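Local coordinates for protein alpha-toxin (Clostridium novyi, PDB 2VK9) that belongs to the large clostridial toxins and is represented here by its N-terminal catalytic fragment, built round a GT-A-type core, at residues T145-E150 / N211-D216; Q149-V154 / S175-L180; N171-D176 / A532-Q537; I258-L263 / G458-G463. All coordinates share one frame; numbering follows the deposited sequence.

Interaction 1. Residues T145-E150 / N211-D216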
loop_
_atom_site.group_PDB
_atom_site.type_symbol
_atom_site.label_atom_id
_atom_site.label_comp_id
_atom_site.label_asym_id
_atom_site.label_seq_id
_atom_site.Cartn_x
_atom_site.Cartn_y
_atom_site.Cartn_z
ATOM N N THR A 145 12.424 -12.297 -13.248
ATOM C CA THR A 145 13.430 -11.982 -14.246
ATOM C C THR A 145 13.441 -13.062 -15.328
ATOM O O THR A 145 13.353 -12.756 -16.516
ATOM C CB THR A 145 14.833 -11.831 -13.613
ATOM O OG1 THR A 145 14.837 -10.711 -12.725
ATOM C CG2 THR A 145 15.906 -11.623 -14.691
ATOM N N ALA A 146 13.521 -14.322 -14.914
ATOM C CA ALA A 146 13.567 -15.415 -15.868
ATOM C C ALA A 146 12.370 -15.351 -16.814
ATOM O O ALA A 146 12.548 -15.395 -18.026
ATOM C CB ALA A 146 13.636 -16.758 -15.151
ATOM N N ILE A 147 11.166 -15.210 -16.254
ATOM C CA ILE A 147 9.938 -15.159 -17.048
ATOM C C ILE A 147 10.039 -14.080 -18.109
ATOM O O ILE A 147 9.760 -14.345 -19.274
ATOM C CB ILE A 147 8.683 -14.900 -16.189
ATOM C CG1 ILE A 147 8.427 -16.056 -15.220
ATOM C CG2 ILE A 147 7.455 -14.664 -17.072
ATOM C CD1 ILE A 147 8.335 -17.407 -15.890
ATOM N N ILE A 148 10.455 -12.880 -17.699
ATOM C CA ILE A 148 10.581 -11.742 -18.609
ATOM C C ILE A 148 11.666 -11.984 -19.647
ATOM O O ILE A 148 11.366 -12.020 -20.837
ATOM C CB ILE A 148 10.822 -10.409 -17.864
ATOM C CG1 ILE A 148 9.557 -9.980 -17.130
ATOM C CG2 ILE A 148 11.232 -9.308 -18.833
ATOM C CD1 ILE A 148 9.785 -8.851 -16.142
ATOM N N GLN A 149 12.904 -12.173 -19.190
ATOM C CA GLN A 149 14.063 -12.340 -20.068
ATOM C C GLN A 149 13.952 -13.520 -21.023
ATOM O O GLN A 149 14.391 -13.440 -22.161
ATOM C CB GLN A 149 15.347 -12.479 -19.251
ATOM C CG GLN A 149 15.782 -11.203 -18.538
ATOM C CD GLN A 149 16.093 -10.043 -19.489
ATOM O OE1 GLN A 149 16.618 -10.237 -20.599
ATOM N NE2 GLN A 149 15.777 -8.825 -19.050
ATOM N N GLU A 150 13.366 -14.615 -20.568
ATOM C CA GLU A 150 13.278 -15.803 -21.398
ATOM C C GLU A 150 12.205 -15.681 -22.487
ATOM O O GLU A 150 12.339 -16.269 -23.562
ATOM C CB GLU A 150 13.042 -17.041 -20.529
ATOM C CG GLU A 150 13.744 -18.287 -21.027
ATOM C CD GLU A 150 15.266 -18.167 -21.030
ATOM O OE1 GLU A 150 15.831 -17.494 -20.137
ATOM O OE2 GLU A 150 15.901 -18.763 -21.931
ATOM N N ASN A 211 13.593 -27.527 -15.576
ATOM C CA ASN A 211 12.851 -28.315 -16.558
ATOM C C ASN A 211 12.349 -27.525 -17.769
ATOM O O ASN A 211 12.277 -28.072 -18.861
ATOM C CB ASN A 211 11.710 -29.096 -15.902
ATOM C CG ASN A 211 12.212 -30.169 -14.950
ATOM O OD1 ASN A 211 12.780 -31.182 -15.370
ATOM N ND2 ASN A 211 12.006 -29.950 -13.661
ATOM N N TYR A 212 12.017 -26.250 -17.586
ATOM C CA TYR A 212 11.466 -25.449 -18.684
ATOM C C TYR A 212 12.483 -24.574 -19.401
ATOM O O TYR A 212 12.399 -24.417 -20.611
ATOM C CB TYR A 212 10.269 -24.618 -18.217
ATOM C CG TYR A 212 8.979 -25.409 -18.166
ATOM C CD1 TYR A 212 8.720 -26.300 -17.118
ATOM C CD2 TYR A 212 8.019 -25.277 -19.173
ATOM C CE1 TYR A 212 7.521 -27.045 -17.065
ATOM C CE2 TYR A 212 6.823 -26.012 -19.138
ATOM C CZ TYR A 212 6.582 -26.894 -18.080
ATOM O OH TYR A 212 5.402 -27.611 -18.043
ATOM N N PHE A 213 13.446 -24.016 -18.675
ATOM C CA PHE A 213 14.460 -23.176 -19.314
ATOM C C PHE A 213 15.890 -23.716 -19.216
ATOM O O PHE A 213 16.845 -23.028 -19.589
ATOM C CB PHE A 213 14.401 -21.747 -18.771
ATOM C CG PHE A 213 13.041 -21.108 -18.860
ATOM C CD1 PHE A 213 12.483 -20.488 -17.743
ATOM C CD2 PHE A 213 12.321 -21.116 -20.052
ATOM C CE1 PHE A 213 11.226 -19.888 -17.807
ATOM C CE2 PHE A 213 11.065 -20.518 -20.126
ATOM C CZ PHE A 213 10.516 -19.902 -18.999
ATOM N N LYS A 214 16.031 -24.944 -18.725
ATOM C CA LYS A 214 17.344 -25.589 -18.518
ATOM C C LYS A 214 18.362 -24.776 -17.687
ATOM O O LYS A 214 19.566 -24.804 -17.952
ATOM C CB LYS A 214 17.947 -26.073 -19.850
ATOM C CG LYS A 214 17.212 -27.260 -20.461
ATOM C CD LYS A 214 18.003 -27.861 -21.626
ATOM C CE LYS A 214 17.174 -28.888 -22.418
ATOM N NZ LYS A 214 17.927 -29.426 -23.596
ATOM N N TYR A 215 17.868 -24.070 -16.676
ATOM C CA TYR A 215 18.717 -23.388 -15.710
ATOM C C TYR A 215 19.408 -24.401 -14.816
ATOM O O TYR A 215 18.834 -25.429 -14.491
ATOM C CB TYR A 215 17.874 -22.461 -14.850
ATOM C CG TYR A 215 17.583 -21.126 -15.470
ATOM C CD1 TYR A 215 17.165 -21.028 -16.789
ATOM C CD2 TYR A 215 17.700 -19.957 -14.721
ATOM C CE1 TYR A 215 16.884 -19.802 -17.359
ATOM C CE2 TYR A 215 17.423 -18.721 -15.278
ATOM C CZ TYR A 215 17.013 -18.652 -16.602
ATOM O OH TYR A 215 16.736 -17.433 -17.176
ATOM N N ASP A 216 20.641 -24.105 -14.422
ATOM C CA ASP A 216 21.444 -25.026 -13.623
ATOM C C ASP A 216 21.015 -25.004 -12.155
ATOM O O ASP A 216 20.954 -23.938 -11.540
ATOM C CB ASP A 216 22.938 -24.704 -13.775
ATOM C CG ASP A 216 23.814 -25.439 -12.761
ATOM O OD1 ASP A 216 23.685 -26.687 -12.617
ATOM O OD2 ASP A 216 24.644 -24.762 -12.105
#
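Glu150 meets both aromatic side chains of 211-216, Phe213 with its methylene groups and Tyr215 with its carboxylate. The polar contact is one hydrogen bond, from Tyr215 OH to Glu150 OE1, 3.1 Å long. The hydroxyl reaches OE1 on the anti side of the carboxylate, 34° out of its plane. OE1 in turn lies at the edge of the Tyr215 ring, and the two planes stand 80° apart.

The CH-pi contact comes from the same glutamate. Glu150 CG sits over one face of Phe213, 3.6 Å from the ring centroid and displaced toward the CD2 side. A bend at chi2 (63°) lets CG stay on the ring while the carboxylate turns off to Tyr215.

The apolar contacts lie one turn earlier on the helix. Ala146 CB touches Tyr215 at CZ, 4.1 Å away. Ile147 CD1 comes to the edge of Phe213, 4.3 Å from CE1. Phe213 is thus met on a face and at its rim by two residues of one helix.

The segment 145-150 belongs to helix 140-157. Phe213 lies in the last turn of helix 201-213, and Lys214, with positive phi, leads the chain out. Helix 173-195 completes the cluster: its Tyr184 packs edge-to-face with Phe213, and its Ile181 touches Ile147.

Interaction 2. Residues Q149-V154 / S175-L180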
loop_
_atom_site.group_PDB
_atom_site.type_symbol
_atom_site.label_atom_id
_atom_site.label_comp_id
_atom_site.label_asym_id
_atom_site.label_seq_id
_atom_site.Cartn_x
_atom_site.Cartn_y
_atom_site.Cartn_z
ATOM N N GLN A 149 12.904 -12.173 -19.190
ATOM C CA GLN A 149 14.063 -12.340 -20.068
ATOM C C GLN A 149 13.952 -13.520 -21.023
ATOM O O GLN A 149 14.391 -13.440 -22.161
ATOM C CB GLN A 149 15.347 -12.479 -19.251
ATOM C CG GLN A 149 15.782 -11.203 -18.538
ATOM C CD GLN A 149 16.093 -10.043 -19.489
ATOM O OE1 GLN A 149 16.618 -10.237 -20.599
ATOM N NE2 GLN A 149 15.777 -8.825 -19.050
ATOM N N GLU A 150 13.366 -14.615 -20.568
ATOM C CA GLU A 150 13.278 -15.803 -21.398
ATOM C C GLU A 150 12.205 -15.681 -22.487
ATOM O O GLU A 150 12.339 -16.269 -23.562
ATOM C CB GLU A 150 13.042 -17.041 -20.529
ATOM C CG GLU A 150 13.744 -18.287 -21.027
ATOM C CD GLU A 150 15.266 -18.167 -21.030
ATOM O OE1 GLU A 150 15.831 -17.494 -20.137
ATOM O OE2 GLU A 150 15.901 -18.763 -21.931
ATOM N N SER A 151 11.150 -14.923 -22.201
ATOM C CA SER A 151 10.033 -14.734 -23.127
ATOM C C SER A 151 10.368 -13.640 -24.124
ATOM O O SER A 151 9.951 -13.695 -25.278
ATOM C CB SER A 151 8.770 -14.347 -22.370
ATOM O OG SER A 151 8.998 -13.178 -21.595
ATOM N N SER A 152 11.108 -12.639 -23.660
ATOM C CA SER A 152 11.617 -11.594 -24.528
ATOM C C SER A 152 12.441 -12.233 -25.644
ATOM O O SER A 152 12.197 -11.985 -26.825
ATOM C CB SER A 152 12.469 -10.603 -23.732
ATOM O OG SER A 152 11.661 -9.811 -22.882
ATOM N N LYS A 153 13.397 -13.072 -25.255
ATOM C CA LYS A 153 14.247 -13.791 -26.190
ATOM C C LYS A 153 13.423 -14.513 -27.263
ATOM O O LYS A 153 13.639 -14.306 -28.454
ATOM C CB LYS A 153 15.127 -14.784 -25.429
ATOM C CG LYS A 153 16.337 -15.256 -26.201
ATOM C CD LYS A 153 17.200 -16.210 -25.396
ATOM C CE LYS A 153 18.317 -16.737 -26.271
ATOM N NZ LYS A 153 19.387 -17.380 -25.474
ATOM N N VAL A 154 12.464 -15.331 -26.837
ATOM C CA VAL A 154 11.708 -16.178 -27.765
ATOM C C VAL A 154 10.967 -15.353 -28.816
ATOM O O VAL A 154 10.925 -15.732 -29.990
ATOM C CB VAL A 154 10.754 -17.156 -27.019
ATOM C CG1 VAL A 154 9.793 -17.843 -27.976
ATOM C CG2 VAL A 154 11.561 -18.202 -26.261
ATOM N N SER A 175 2.599 -7.153 -26.506
ATOM C CA SER A 175 1.380 -7.926 -26.779
ATOM C C SER A 175 1.688 -9.395 -27.018
ATOM O O SER A 175 1.043 -10.270 -26.443
ATOM C CB SER A 175 0.636 -7.368 -27.990
ATOM O OG SER A 175 0.145 -6.072 -27.719
ATOM N N ASP A 176 2.673 -9.649 -27.877
ATOM C CA ASP A 176 3.089 -11.009 -28.211
ATOM C C ASP A 176 3.828 -11.656 -27.052
ATOM O O ASP A 176 3.637 -12.845 -26.788
ATOM C CB ASP A 176 3.955 -11.033 -29.483
ATOM C CG ASP A 176 3.124 -11.136 -30.771
ATOM O OD1 ASP A 176 2.325 -12.098 -30.910
ATOM O OD2 ASP A 176 3.285 -10.263 -31.656
ATOM N N ARG A 177 4.659 -10.869 -26.364
ATOM C CA ARG A 177 5.397 -11.357 -25.200
ATOM C C ARG A 177 4.451 -11.798 -24.088
ATOM O O ARG A 177 4.690 -12.822 -23.443
ATOM C CB ARG A 177 6.376 -10.308 -24.671
ATOM C CG ARG A 177 7.320 -10.855 -23.616
ATOM C CD ARG A 177 8.337 -9.834 -23.158
ATOM N NE ARG A 177 7.769 -8.828 -22.262
ATOM C CZ ARG A 177 8.480 -7.884 -21.643
ATOM N NH1 ARG A 177 9.793 -7.808 -21.810
ATOM N NH2 ARG A 177 7.881 -7.010 -20.848
ATOM N N MET A 178 3.376 -11.035 -23.882
ATOM C CA MET A 178 2.391 -11.338 -22.848
ATOM C C MET A 178 1.661 -12.651 -23.100
ATOM O O MET A 178 1.358 -13.386 -22.155
ATOM C CB MET A 178 1.383 -10.197 -22.703
ATOM C CG MET A 178 0.330 -10.405 -21.600
ATOM S SD MET A 178 0.964 -10.393 -19.901
ATOM C CE MET A 178 1.924 -8.881 -19.959
ATOM N N LYS A 179 1.379 -12.940 -24.368
ATOM C CA LYS A 179 0.709 -14.188 -24.742
ATOM C C LYS A 179 1.532 -15.369 -24.249
ATOM O O LYS A 179 0.983 -16.382 -23.821
ATOM C CB LYS A 179 0.526 -14.290 -26.264
ATOM C CG LYS A 179 -0.445 -13.283 -26.884
ATOM C CD LYS A 179 -0.700 -13.619 -28.360
ATOM C CE LYS A 179 -1.275 -12.432 -29.156
ATOM N NZ LYS A 179 -1.107 -12.625 -30.637
ATOM N N LEU A 180 2.851 -15.213 -24.308
ATOM C CA LEU A 180 3.785 -16.253 -23.911
ATOM C C LEU A 180 4.012 -16.267 -22.393
ATOM O O LEU A 180 4.052 -17.344 -21.777
ATOM C CB LEU A 180 5.106 -16.077 -24.662
ATOM C CG LEU A 180 6.118 -17.224 -24.618
ATOM C CD1 LEU A 180 5.582 -18.452 -25.339
ATOM C CD2 LEU A 180 7.455 -16.786 -25.203
#
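The guanidinium of Arg177 is the flat group here, and Ser152 OG lies at its edge. Arg177 NH1 donates to that hydroxyl oxygen over 2.9 Å, with an N-H...O angle of 155°. The acceptor lies close to the guanidinium plane. Ser152 OG is also bonded to the backbone O of Ile148, one turn back in its own helix. The serine is therefore tied to both helices. At the same guanidinium, NH2 binds the backbone O of Phe464, which gives the group a second fixed point.

The rest of the arginine chain packs against serines. CG sits 3.5 Å from Ser151 OG, and CD is 3.3 Å from Ser152 OG. Extended first torsions and a bend at chi3 (75°) carry the chain past Ser151 and turn its end onto Ser152. The hydroxyl of Ser151 is bonded within its own helix, to the backbone O of Ile147 and Ile148.

Leu180 adds the apolar part. Its CD2 lies 3.8 Å from Val154 CG1, and the two side chains cross at about a right angle. The same methyl is 4.0 Å from Ser151 CB.

The small side chain of Ser151 is consistent with the close approach here, where Ser151 CA is 6.1 Å from Arg177 CA. This is a helix-helix packing of consecutive helices, 140-157 and 173-195, at 123° between their directions, within the catalytic domain of the toxin family.

Interaction 3. Residues N171-D176 / A532-Q537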
loop_
_atom_site.group_PDB
_atom_site.type_symbol
_atom_site.label_atom_id
_atom_site.label_comp_id
_atom_site.label_asym_id
_atom_site.label_seq_id
_atom_site.Cartn_x
_atom_site.Cartn_y
_atom_site.Cartn_z
ATOM N N ASN A 171 5.703 -1.010 -30.401
ATOM C CA ASN A 171 5.872 -2.077 -29.404
ATOM C C ASN A 171 4.748 -3.113 -29.391
ATOM O O ASN A 171 4.117 -3.372 -28.355
ATOM C CB ASN A 171 6.105 -1.469 -28.019
ATOM C CG ASN A 171 7.105 -0.328 -28.057
ATOM O OD1 ASN A 171 6.758 0.831 -27.807
ATOM N ND2 ASN A 171 8.349 -0.648 -28.404
ATOM N N LYS A 172 4.505 -3.692 -30.569
ATOM C CA LYS A 172 3.679 -4.886 -30.709
ATOM C C LYS A 172 4.332 -6.022 -29.906
ATOM O O LYS A 172 3.734 -7.080 -29.680
ATOM C CB LYS A 172 3.572 -5.243 -32.198
ATOM C CG LYS A 172 2.609 -6.369 -32.554
ATOM C CD LYS A 172 2.721 -6.721 -34.042
ATOM C CE LYS A 172 2.785 -8.260 -34.266
ATOM N NZ LYS A 172 1.457 -8.975 -34.086
ATOM N N PHE A 173 5.565 -5.760 -29.474
ATOM C CA PHE A 173 6.380 -6.652 -28.645
ATOM C C PHE A 173 5.659 -7.149 -27.390
ATOM O O PHE A 173 5.493 -8.354 -27.192
ATOM C CB PHE A 173 7.664 -5.907 -28.263
ATOM C CG PHE A 173 8.578 -6.670 -27.349
ATOM C CD1 PHE A 173 9.324 -7.745 -27.820
ATOM C CD2 PHE A 173 8.724 -6.286 -26.020
ATOM C CE1 PHE A 173 10.183 -8.443 -26.974
ATOM C CE2 PHE A 173 9.584 -6.974 -25.173
ATOM C CZ PHE A 173 10.314 -8.055 -25.653
ATOM N N TYR A 174 5.224 -6.210 -26.555
ATOM C CA TYR A 174 4.617 -6.544 -25.275
ATOM C C TYR A 174 3.317 -7.336 -25.397
ATOM O O TYR A 174 2.981 -8.108 -24.496
ATOM C CB TYR A 174 4.408 -5.289 -24.433
ATOM C CG TYR A 174 5.675 -4.508 -24.178
ATOM C CD1 TYR A 174 6.622 -4.955 -23.266
ATOM C CD2 TYR A 174 5.919 -3.313 -24.840
ATOM C CE1 TYR A 174 7.786 -4.234 -23.024
ATOM C CE2 TYR A 174 7.079 -2.583 -24.603
ATOM C CZ TYR A 174 8.007 -3.051 -23.695
ATOM O OH TYR A 174 9.153 -2.333 -23.464
ATOM N N SER A 175 2.599 -7.153 -26.506
ATOM C CA SER A 175 1.380 -7.926 -26.779
ATOM C C SER A 175 1.688 -9.395 -27.018
ATOM O O SER A 175 1.043 -10.270 -26.443
ATOM C CB SER A 175 0.636 -7.368 -27.990
ATOM O OG SER A 175 0.145 -6.072 -27.719
ATOM N N ASP A 176 2.673 -9.649 -27.877
ATOM C CA ASP A 176 3.089 -11.009 -28.211
ATOM C C ASP A 176 3.828 -11.656 -27.052
ATOM O O ASP A 176 3.637 -12.845 -26.788
ATOM C CB ASP A 176 3.955 -11.033 -29.483
ATOM C CG ASP A 176 3.124 -11.136 -30.771
ATOM O OD1 ASP A 176 2.325 -12.098 -30.910
ATOM O OD2 ASP A 176 3.285 -10.263 -31.656
ATOM N N ALA A 532 9.475 2.941 -24.246
ATOM C CA ALA A 532 10.030 2.709 -25.572
ATOM C C ALA A 532 11.462 2.176 -25.474
ATOM O O ALA A 532 12.082 1.861 -26.492
ATOM C CB ALA A 532 9.982 3.993 -26.396
ATOM N N GLU A 533 11.979 2.068 -24.246
ATOM C CA GLU A 533 13.314 1.502 -24.007
ATOM C C GLU A 533 13.302 -0.034 -23.956
ATOM O O GLU A 533 13.944 -0.666 -23.111
ATOM C CB GLU A 533 13.971 2.124 -22.769
ATOM C CG GLU A 533 14.456 3.560 -22.994
ATOM C CD GLU A 533 15.427 4.043 -21.925
ATOM O OE1 GLU A 533 15.083 3.989 -20.723
ATOM O OE2 GLU A 533 16.536 4.492 -22.289
ATOM N N LYS A 534 12.528 -0.606 -24.877
ATOM C CA LYS A 534 12.630 -1.996 -25.287
ATOM C C LYS A 534 13.900 -2.130 -26.120
ATOM O O LYS A 534 14.538 -3.184 -26.151
ATOM C CB LYS A 534 11.401 -2.361 -26.126
ATOM C CG LYS A 534 11.654 -3.309 -27.297
ATOM C CD LYS A 534 10.473 -3.313 -28.266
ATOM C CE LYS A 534 10.760 -4.168 -29.486
ATOM N NZ LYS A 534 11.900 -3.609 -30.287
ATOM N N GLU A 535 14.257 -1.036 -26.788
ATOM C CA GLU A 535 15.488 -0.941 -27.565
ATOM C C GLU A 535 16.726 -1.213 -26.710
ATOM O O GLU A 535 17.826 -1.372 -27.241
ATOM C CB GLU A 535 15.591 0.435 -28.234
ATOM C CG GLU A 535 14.384 0.791 -29.108
ATOM C CD GLU A 535 14.624 1.997 -30.009
ATOM O OE1 GLU A 535 15.765 2.561 -30.003
ATOM O OE2 GLU A 535 13.663 2.381 -30.732
ATOM N N PHE A 536 16.536 -1.269 -25.389
ATOM C CA PHE A 536 17.603 -1.617 -24.453
ATOM C C PHE A 536 17.916 -3.116 -24.496
ATOM O O PHE A 536 19.026 -3.529 -24.157
ATOM C CB PHE A 536 17.234 -1.182 -23.027
ATOM C CG PHE A 536 18.421 -1.064 -22.089
ATOM C CD1 PHE A 536 19.223 0.087 -22.090
ATOM C CD2 PHE A 536 18.727 -2.093 -21.190
ATOM C CE1 PHE A 536 20.323 0.208 -21.218
ATOM C CE2 PHE A 536 19.825 -1.985 -20.313
ATOM C CZ PHE A 536 20.623 -0.831 -20.329
ATOM N N GLN A 537 16.948 -3.924 -24.929
ATOM C CA GLN A 537 17.115 -5.380 -24.924
ATOM C C GLN A 537 17.199 -6.049 -26.297
ATOM O O GLN A 537 17.581 -7.218 -26.392
ATOM C CB GLN A 537 16.044 -6.050 -24.063
ATOM C CG GLN A 537 14.668 -6.118 -24.685
ATOM C CD GLN A 537 13.591 -6.307 -23.641
ATOM O OE1 GLN A 537 13.378 -5.442 -22.790
ATOM N NE2 GLN A 537 12.907 -7.439 -23.698
#
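Lys534 lays its aliphatic chain across the start of helix 173-195, against Asn171, Phe173 and Tyr174. Its CD is 3.4 Å from Asn171 ND2, and the two side chains run past each other in opposite directions. Further along, Lys534 CE is 3.8 Å from Phe173 CB and approaches the ring obliquely. The ammonium group turns off at chi4 (-64°). It stays 5.9 Å from the ring centroid of Phe173, so any cation-pi attraction is weak. At the near end of the lysine, CB is 3.5 Å from Tyr174 OH. That hydroxyl is hydrogen-bonded to the backbone O of Ile531.

Phe173 and Gln537 approach from opposite directions. Gln537 NE2 comes 3.3 Å from Phe173 CZ, with amide and ring planes almost perpendicular (86°). The aromatic pair is packed together too: Phe173 CD2 sits over one face of Tyr174, toward its rim. Phe173 also touches Ser152 and Ile156 of helix 140-157.

No hydrogen bond links the two segments directly, and the contact is mostly van der Waals. It is a surface contact in which the C-terminal end of the fragment folds back on the first turn of a helix of the catalytic domain.

Interaction 4. Residues I258-L263 / G458-G463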
loop_
_atom_site.group_PDB
_atom_site.type_symbol
_atom_site.label_atom_id
_atom_site.label_comp_id
_atom_site.label_asym_id
_atom_site.label_seq_id
_atom_site.Cartn_x
_atom_site.Cartn_y
_atom_site.Cartn_z
ATOM N N ILE A 258 3.147 -16.658 -6.889
ATOM C CA ILE A 258 3.225 -17.671 -7.928
ATOM C C ILE A 258 2.542 -17.259 -9.242
ATOM O O ILE A 258 3.180 -17.237 -10.303
ATOM C CB ILE A 258 2.694 -19.030 -7.393
ATOM C CG1 ILE A 258 3.675 -19.616 -6.366
ATOM C CG2 ILE A 258 2.420 -20.033 -8.520
ATOM C CD1 ILE A 258 5.137 -19.730 -6.841
ATOM N N GLN A 259 1.257 -16.924 -9.166
ATOM C CA GLN A 259 0.465 -16.599 -10.350
ATOM C C GLN A 259 0.855 -15.261 -10.999
ATOM O O GLN A 259 0.880 -15.157 -12.225
ATOM C CB GLN A 259 -1.034 -16.649 -10.013
ATOM C CG GLN A 259 -1.989 -16.153 -11.103
ATOM C CD GLN A 259 -3.450 -16.184 -10.648
ATOM O OE1 GLN A 259 -4.071 -17.258 -10.564
ATOM N NE2 GLN A 259 -4.004 -15.002 -10.346
ATOM N N THR A 260 1.163 -14.245 -10.192
ATOM C CA THR A 260 1.483 -12.931 -10.758
ATOM C C THR A 260 2.905 -12.492 -10.533
ATOM O O THR A 260 3.336 -11.498 -11.112
ATOM C CB THR A 260 0.560 -11.806 -10.243
ATOM O OG1 THR A 260 0.877 -11.498 -8.878
ATOM C CG2 THR A 260 -0.887 -12.215 -10.357
ATOM N N ASN A 261 3.623 -13.210 -9.677
ATOM C CA ASN A 261 5.032 -12.913 -9.410
ATOM C C ASN A 261 5.264 -11.449 -8.993
ATOM O O ASN A 261 6.259 -10.802 -9.365
ATOM C CB ASN A 261 5.891 -13.330 -10.610
ATOM C CG ASN A 261 5.635 -14.781 -11.029
ATOM O OD1 ASN A 261 5.463 -15.075 -12.209
ATOM N ND2 ASN A 261 5.586 -15.685 -10.051
ATOM N N ASN A 262 4.331 -10.936 -8.205
ATOM C CA ASN A 262 4.405 -9.568 -7.761
ATOM C C ASN A 262 4.723 -9.455 -6.270
ATOM O O ASN A 262 3.854 -9.626 -5.405
ATOM C CB ASN A 262 3.126 -8.829 -8.138
ATOM C CG ASN A 262 3.194 -7.344 -7.838
ATOM O OD1 ASN A 262 4.180 -6.826 -7.304
ATOM N ND2 ASN A 262 2.124 -6.652 -8.170
ATOM N N LEU A 263 5.987 -9.163 -5.987
ATOM C CA LEU A 263 6.471 -9.077 -4.621
ATOM C C LEU A 263 5.939 -7.853 -3.895
ATOM O O LEU A 263 5.660 -7.920 -2.705
ATOM C CB LEU A 263 7.997 -9.127 -4.584
ATOM C CG LEU A 263 8.623 -10.442 -5.071
ATOM C CD1 LEU A 263 10.100 -10.280 -5.347
ATOM C CD2 LEU A 263 8.391 -11.580 -4.075
ATOM N N GLY A 458 -6.840 -6.154 -16.788
ATOM C CA GLY A 458 -5.402 -5.935 -16.885
ATOM C C GLY A 458 -4.604 -6.381 -15.670
ATOM O O GLY A 458 -3.457 -5.972 -15.506
ATOM N N TYR A 459 -5.195 -7.221 -14.823
ATOM C CA TYR A 459 -4.519 -7.708 -13.617
ATOM C C TYR A 459 -3.278 -8.567 -13.918
ATOM O O TYR A 459 -2.174 -8.220 -13.501
ATOM C CB TYR A 459 -5.514 -8.453 -12.717
ATOM C CG TYR A 459 -4.916 -9.156 -11.516
ATOM C CD1 TYR A 459 -4.432 -8.434 -10.415
ATOM C CD2 TYR A 459 -4.861 -10.546 -11.466
ATOM C CE1 TYR A 459 -3.886 -9.090 -9.300
ATOM C CE2 TYR A 459 -4.324 -11.211 -10.362
ATOM C CZ TYR A 459 -3.836 -10.481 -9.287
ATOM O OH TYR A 459 -3.311 -11.160 -8.210
ATOM N N LEU A 460 -3.463 -9.665 -14.655
ATOM C CA LEU A 460 -2.370 -10.586 -14.983
ATOM C C LEU A 460 -1.210 -9.927 -15.685
ATOM O O LEU A 460 -0.084 -10.393 -15.577
ATOM C CB LEU A 460 -2.849 -11.736 -15.858
ATOM C CG LEU A 460 -3.580 -12.926 -15.249
ATOM C CD1 LEU A 460 -3.542 -14.045 -16.257
ATOM C CD2 LEU A 460 -2.964 -13.383 -13.943
ATOM N N SER A 461 -1.483 -8.847 -16.404
ATOM C CA SER A 461 -0.465 -8.190 -17.217
ATOM C C SER A 461 0.370 -7.170 -16.451
ATOM O O SER A 461 1.390 -6.699 -16.961
ATOM C CB SER A 461 -1.104 -7.527 -18.444
ATOM O OG SER A 461 -2.099 -6.586 -18.072
ATOM N N SER A 462 -0.062 -6.833 -15.236
ATOM C CA SER A 462 0.580 -5.779 -14.452
ATOM C C SER A 462 2.009 -6.158 -14.115
ATOM O O SER A 462 2.267 -7.252 -13.613
ATOM C CB SER A 462 -0.209 -5.483 -13.176
ATOM O OG SER A 462 0.374 -4.405 -12.460
ATOM N N GLY A 463 2.933 -5.252 -14.412
ATOM C CA GLY A 463 4.352 -5.514 -14.225
ATOM C C GLY A 463 4.980 -6.234 -15.400
ATOM O O GLY A 463 6.198 -6.345 -15.483
#
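Tyr459 presents the edge of its ring to Gln259, whose NE2 lies near the ring plane, 3.8 Å from CE2. The amide and ring planes are 82° apart. Gln259 is extended, and its OE1 is bonded to Gln417 NE2, which helps fix the rotation of the amide. Thr260 CG2 meets the hydroxyl end of the same ring at a slant, 3.4 Å from Tyr459 OH. The methyl can do so because OG1 takes the other branch (chi1 72°) and bonds Glu256 OE1.

Tyr459 begins a type I beta turn that ends at Ser462, with Ser462 N bonded to Tyr459 O. The turn packs against the C-terminal end of helix 247-259, at Gln259 and Thr260, just before Asn261 leaves helical angles with positive phi. Tyr459 OH also pairs with Glu256 OE2 and Gln255 NE2, so one glutamate carboxylate grips both Tyr459 and Thr260. Leu460 runs across Gln259 at about a right angle, its CD2 4.1 Å from Gln259 CG. Phe420 of helix 396-422 touches both Gln259 and Leu460.

Overall arrangement
Following the chain from the N terminus, helix 140-157 is the first element to take part, and it does so in two contacts. Interaction 2 joins it to the next helix, 173-195, closing a short loop. Interaction 1 starts from an overlapping part of the same helix and reaches the end of helix 201-213, a longer loop. Interaction 3 starts on helix 173-195 and closes a loop of over 350 residues at the C-terminal end, crossing interaction 1. Interaction 4 is nested inside that loop and ties the end of helix 247-259 to the loop after helix 447-453. Interaction 2 touches the other three: Ile148 meets Arg177, Gln537 meets Ser152, and Met178 meets Ser461.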